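Long-range contact in alpha-amylase (PDB 6AZ5), which probably binds starch at the surface of a human gut bacterium through its family 41 carbohydrate-binding module: residues L14-W26 with D33-A45. Residues are numbered along the deposited sequence; the frame is centred on the assembly and turned at random.
Sequences LSTDTDMGKVDLW and DGSYVFDGTYYDA
Trp26 lays one face of its indole over the backbone of Gly34. Gly34 CA sits 3.8 Å from the centroid of the Trp26 six-membered ring, 5° off the ring normal, a CH-pi contact. The indole reaches this place with CG anti to the backbone N (chi1 -167°), and Trp79 meets it edge-to-face. With an alanine at Trp26, the Gly34 backbone would probably lose its ring cover and Trp79 its aromatic partner. On the same side of the sheet, Ser35 OG donates to Asp24 OD2 at 2.8 Å. The hydroxyl comes from above the carboxylate, 60° out of its plane. Arg72 forms a salt bridge and Asn75 a hydrogen bond to the same buried oxygen, so three donors grip it and would tend to hold the group charged. Strands 24-26 and 35-37 run antiparallel within the beta-sandwich fold of CBM41 modules. Leu25 and Tyr36 are their hydrogen-bonded pair: Leu25 N donates to Tyr36 O at 2.8 Å, and Tyr36 N back to Leu25 O at 2.9 Å. Leu25 points to the other face of the sheet, where it meets Phe38 at about a right angle. Leu25 CD2 lies 3.6 Å from Phe38 CZ. Val23 CG1 packs on the same ring, 3.8 Å from Phe38 CD2. Beyond the strand pair, one water bridges the two segments: it accepts from Gly21 N and donates to Val23 O and Phe38 O. Met20, bent at chi2 and chi3, brings CE to 3.6 Å from Thr41 CG2. The same Thr41 methyl lies 3.7 Å from Thr16 CB, where the loop before strand 24-29 touches strand 40-44.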
loop_
_atom_site.group_PDB
_atom_site.type_symbol
_atom_site.label_atom_id
_atom_site.label_comp_id
_atom_site.label_asym_id
_atom_site.label_seq_id
_atom_site.Cartn_x
_atom_site.Cartn_y
_atom_site.Cartn_z
ATOM N N LEU A 14 -3.966 -11.548 -7.146
ATOM C CA LEU A 14 -4.762 -10.445 -7.672
ATOM C C LEU A 14 -4.203 -9.992 -9.006
ATOM O O LEU A 14 -3.063 -10.304 -9.346
ATOM C CB LEU A 14 -4.802 -9.272 -6.694
ATOM C CG LEU A 14 -5.458 -9.539 -5.337
ATOM C CD1 LEU A 14 -5.409 -8.288 -4.473
ATOM C CD2 LEU A 14 -6.891 -10.031 -5.492
ATOM N N SER A 15 -5.014 -9.264 -9.766
ATOM C CA SER A 15 -4.603 -8.783 -11.077
ATOM C C SER A 15 -4.839 -7.285 -11.218
ATOM O O SER A 15 -5.908 -6.781 -10.878
ATOM C CB SER A 15 -5.343 -9.543 -12.175
ATOM O OG SER A 15 -5.349 -8.816 -13.387
ATOM N N THR A 16 -3.833 -6.575 -11.720
ATOM C CA THR A 16 -3.924 -5.128 -11.859
ATOM C C THR A 16 -4.725 -4.753 -13.099
ATOM O O THR A 16 -4.982 -3.577 -13.353
ATOM C CB THR A 16 -2.530 -4.471 -11.926
ATOM O OG1 THR A 16 -1.844 -4.906 -13.104
ATOM C CG2 THR A 16 -1.707 -4.844 -10.705
ATOM N N ASP A 17 -5.126 -5.757 -13.872
ATOM C CA ASP A 17 -6.029 -5.520 -14.989
ATOM C C ASP A 17 -7.486 -5.538 -14.525
ATOM O O ASP A 17 -8.230 -4.592 -14.775
ATOM C CB ASP A 17 -5.820 -6.552 -16.097
ATOM C CG ASP A 17 -6.231 -6.030 -17.469
ATOM O OD1 ASP A 17 -6.911 -4.982 -17.534
ATOM O OD2 ASP A 17 -5.883 -6.672 -18.484
ATOM N N THR A 18 -7.889 -6.607 -13.842
ATOM C CA THR A 18 -9.294 -6.784 -13.487
ATOM C C THR A 18 -9.686 -6.187 -12.134
ATOM O O THR A 18 -10.782 -5.650 -11.988
ATOM C CB THR A 18 -9.691 -8.279 -13.488
ATOM O OG1 THR A 18 -10.979 -8.433 -12.877
ATOM C CG2 THR A 18 -8.693 -9.104 -12.714
ATOM N N ASP A 19 -8.803 -6.270 -11.147
ATOM C CA ASP A 19 -9.178 -5.887 -9.791
ATOM C C ASP A 19 -8.948 -4.407 -9.478
ATOM O O ASP A 19 -9.086 -3.991 -8.328
ATOM C CB ASP A 19 -8.421 -6.746 -8.776
ATOM C CG ASP A 19 -8.668 -8.233 -8.968
ATOM O OD1 ASP A 19 -9.771 -8.703 -8.607
ATOM O OD2 ASP A 19 -7.758 -8.931 -9.475
ATOM N N MET A 20 -8.600 -3.618 -10.490
ATOM C CA MET A 20 -8.311 -2.201 -10.282
ATOM C C MET A 20 -9.575 -1.450 -9.897
ATOM O O MET A 20 -10.547 -1.442 -10.650
ATOM C CB MET A 20 -7.695 -1.578 -11.533
ATOM C CG MET A 20 -7.173 -0.161 -11.330
ATOM S SD MET A 20 -5.765 -0.115 -10.202
ATOM C CE MET A 20 -4.669 -1.286 -10.994
ATOM N N GLY A 21 -9.557 -0.822 -8.725
ATOM C CA GLY A 21 -10.727 -0.133 -8.207
ATOM C C GLY A 21 -11.366 -0.883 -7.055
ATOM O O GLY A 21 -12.142 -0.318 -6.277
ATOM N N LYS A 22 -11.026 -2.163 -6.936
ATOM C CA LYS A 22 -11.569 -2.998 -5.875
ATOM C C LYS A 22 -10.534 -3.265 -4.778
ATOM O O LYS A 22 -10.890 -3.552 -3.639
ATOM C CB LYS A 22 -12.089 -4.315 -6.460
ATOM C CG LYS A 22 -12.963 -4.111 -7.692
ATOM C CD LYS A 22 -13.678 -5.379 -8.133
ATOM C CE LYS A 22 -14.504 -5.112 -9.384
ATOM N NZ LYS A 22 -15.426 -6.229 -9.711
ATOM N N VAL A 23 -9.255 -3.173 -5.124
ATOM C CA VAL A 23 -8.189 -3.376 -4.140
ATOM C C VAL A 23 -7.894 -2.068 -3.415
ATOM O O VAL A 23 -7.659 -1.041 -4.060
ATOM C CB VAL A 23 -6.892 -3.887 -4.799
ATOM C CG1 VAL A 23 -5.863 -4.258 -3.742
ATOM C CG2 VAL A 23 -7.181 -5.068 -5.704
ATOM N N ASP A 24 -7.921 -2.087 -2.086
ATOM C CA ASP A 24 -7.521 -0.903 -1.331
ATOM C C ASP A 24 -6.654 -1.241 -0.121
ATOM O O ASP A 24 -6.234 -2.385 0.074
ATOM C CB ASP A 24 -8.749 -0.076 -0.893
ATOM C CG ASP A 24 -9.680 -0.816 0.074
ATOM O OD1 ASP A 24 -9.216 -1.657 0.872
ATOM O OD2 ASP A 24 -10.899 -0.531 0.049
ATOM N N LEU A 25 -6.373 -0.210 0.663
ATOM C CA LEU A 25 -5.701 -0.345 1.940
ATOM C C LEU A 25 -6.613 0.215 3.013
ATOM O O LEU A 25 -7.148 1.310 2.859
ATOM C CB LEU A 25 -4.368 0.407 1.960
ATOM C CG LEU A 25 -3.292 0.096 0.931
ATOM C CD1 LEU A 25 -2.110 1.045 1.124
ATOM C CD2 LEU A 25 -2.854 -1.370 1.032
ATOM N N TRP A 26 -6.793 -0.535 4.091
ATOM C CA TRP A 26 -7.447 -0.001 5.272
ATOM C C TRP A 26 -6.364 0.521 6.207
ATOM O O TRP A 26 -5.528 -0.243 6.678
ATOM C CB TRP A 26 -8.294 -1.064 5.963
ATOM C CG TRP A 26 -9.206 -0.499 6.990
ATOM C CD1 TRP A 26 -8.985 -0.426 8.334
ATOM C CD2 TRP A 26 -10.490 0.090 6.759
ATOM N NE1 TRP A 26 -10.058 0.165 8.956
ATOM C CE2 TRP A 26 -10.996 0.490 8.009
ATOM C CE3 TRP A 26 -11.264 0.314 5.614
ATOM C CZ2 TRP A 26 -12.238 1.106 8.149
ATOM C CZ3 TRP A 26 -12.497 0.918 5.754
ATOM C CH2 TRP A 26 -12.971 1.309 7.012
ATOM N N ASP A 33 -7.237 7.410 8.035
ATOM C CA ASP A 33 -8.441 6.696 8.440
ATOM C C ASP A 33 -9.213 6.113 7.263
ATOM O O ASP A 33 -9.471 6.797 6.275
ATOM C CB ASP A 33 -9.364 7.615 9.238
ATOM C CG ASP A 33 -10.446 6.846 9.970
ATOM O OD1 ASP A 33 -10.100 5.848 10.636
ATOM O OD2 ASP A 33 -11.634 7.226 9.869
ATOM N N GLY A 34 -9.581 4.841 7.382
ATOM C CA GLY A 34 -10.443 4.199 6.409
ATOM C C GLY A 34 -9.758 3.706 5.151
ATOM O O GLY A 34 -8.595 3.302 5.164
ATOM N N SER A 35 -10.497 3.754 4.050
ATOM C CA SER A 35 -10.069 3.152 2.795
ATOM C C SER A 35 -9.222 4.063 1.905
ATOM O O SER A 35 -9.503 5.255 1.766
ATOM C CB SER A 35 -11.293 2.692 2.016
ATOM O OG SER A 35 -10.905 2.202 0.754
ATOM N N TYR A 36 -8.191 3.473 1.300
ATOM C CA TYR A 36 -7.297 4.156 0.366
ATOM C C TYR A 36 -7.098 3.262 -0.851
ATOM O O TYR A 36 -6.435 2.227 -0.769
ATOM C CB TYR A 36 -5.954 4.497 1.033
ATOM C CG TYR A 36 -6.099 5.501 2.143
ATOM C CD1 TYR A 36 -6.498 5.107 3.414
ATOM C CD2 TYR A 36 -5.873 6.849 1.917
ATOM C CE1 TYR A 36 -6.654 6.025 4.428
ATOM C CE2 TYR A 36 -6.031 7.773 2.926
ATOM C CZ TYR A 36 -6.419 7.356 4.181
ATOM O OH TYR A 36 -6.578 8.276 5.191
ATOM N N VAL A 37 -7.678 3.670 -1.977
ATOM C CA VAL A 37 -7.842 2.802 -3.141
ATOM C C VAL A 37 -6.721 2.949 -4.167
ATOM O O VAL A 37 -6.357 4.057 -4.546
ATOM C CB VAL A 37 -9.206 3.079 -3.846
ATOM C CG1 VAL A 37 -9.333 2.269 -5.129
ATOM C CG2 VAL A 37 -10.372 2.784 -2.911
ATOM N N PHE A 38 -6.174 1.826 -4.621
ATOM C CA PHE A 38 -5.156 1.862 -5.659
ATOM C C PHE A 38 -5.776 2.320 -6.969
ATOM O O PHE A 38 -6.866 1.873 -7.340
ATOM C CB PHE A 38 -4.498 0.491 -5.822
ATOM C CG PHE A 38 -3.696 0.065 -4.626
ATOM C CD1 PHE A 38 -2.398 0.524 -4.450
ATOM C CD2 PHE A 38 -4.238 -0.784 -3.677
ATOM C CE1 PHE A 38 -1.657 0.146 -3.353
ATOM C CE2 PHE A 38 -3.501 -1.168 -2.574
ATOM C CZ PHE A 38 -2.211 -0.698 -2.410
ATOM N N ASP A 39 -5.084 3.215 -7.667
ATOM C CA ASP A 39 -5.607 3.758 -8.910
ATOM C C ASP A 39 -4.565 3.783 -10.026
ATOM O O ASP A 39 -4.782 4.399 -11.067
ATOM C CB ASP A 39 -6.168 5.165 -8.683
ATOM C CG ASP A 39 -5.187 6.097 -7.981
ATOM O OD1 ASP A 39 -4.010 5.727 -7.797
ATOM O OD2 ASP A 39 -5.602 7.222 -7.622
ATOM N N GLY A 40 -3.444 3.105 -9.814
ATOM C CA GLY A 40 -2.401 3.034 -10.819
ATOM C C GLY A 40 -1.592 1.757 -10.721
ATOM O O GLY A 40 -1.828 0.930 -9.844
ATOM N N THR A 41 -0.646 1.584 -11.638
ATOM C CA THR A 41 0.249 0.433 -11.587
ATOM C C THR A 41 1.700 0.861 -11.736
ATOM O O THR A 41 1.994 1.941 -12.249
ATOM C CB THR A 41 -0.053 -0.606 -12.694
ATOM O OG1 THR A 41 0.323 -0.069 -13.967
ATOM C CG2 THR A 41 -1.525 -0.979 -12.710
ATOM N N TYR A 42 2.598 -0.004 -11.288
ATOM C CA TYR A 42 4.024 0.170 -11.524
ATOM C C TYR A 42 4.621 -1.131 -12.032
ATOM O O TYR A 42 4.549 -2.154 -11.351
ATOM C CB TYR A 42 4.734 0.615 -10.247
ATOM C CG TYR A 42 6.238 0.451 -10.279
ATOM C CD1 TYR A 42 7.022 1.221 -11.126
ATOM C CD2 TYR A 42 6.874 -0.457 -9.443
ATOM C CE1 TYR A 42 8.397 1.084 -11.148
ATOM C CE2 TYR A 42 8.251 -0.600 -9.459
ATOM C CZ TYR A 42 9.006 0.173 -10.310
ATOM O OH TYR A 42 10.376 0.033 -10.330
ATOM N N TYR A 43 5.206 -1.105 -13.225
ATOM C CA TYR A 43 5.840 -2.313 -13.731
ATOM C C TYR A 43 7.253 -2.462 -13.190
ATOM O O TYR A 43 8.125 -1.629 -13.439
ATOM C CB TYR A 43 5.878 -2.342 -15.250
ATOM C CG TYR A 43 6.459 -3.639 -15.757
ATOM C CD1 TYR A 43 5.799 -4.841 -15.540
ATOM C CD2 TYR A 43 7.680 -3.670 -16.423
ATOM C CE1 TYR A 43 6.328 -6.034 -15.982
ATOM C CE2 TYR A 43 8.215 -4.863 -16.875
ATOM C CZ TYR A 43 7.534 -6.042 -16.650
ATOM O OH TYR A 43 8.053 -7.239 -17.087
ATOM N N ASP A 44 7.458 -3.543 -12.447
ATOM C CA ASP A 44 8.740 -3.876 -11.850
ATOM C C ASP A 44 9.569 -4.693 -12.833
ATOM O O ASP A 44 9.483 -5.916 -12.853
ATOM C CB ASP A 44 8.506 -4.651 -10.553
ATOM C CG ASP A 44 9.781 -4.973 -9.806
ATOM O OD1 ASP A 44 10.884 -4.850 -10.379
ATOM O OD2 ASP A 44 9.666 -5.366 -8.625
ATOM N N ALA A 45 10.385 -4.018 -13.632
ATOM C CA ALA A 45 11.170 -4.691 -14.661
ATOM C C ALA A 45 12.220 -5.641 -14.079
ATOM O O ALA A 45 12.673 -6.557 -14.766
ATOM C CB ALA A 45 11.833 -3.664 -15.561
HETATM O O HOH W 1 -7.631 -0.721 -6.692
#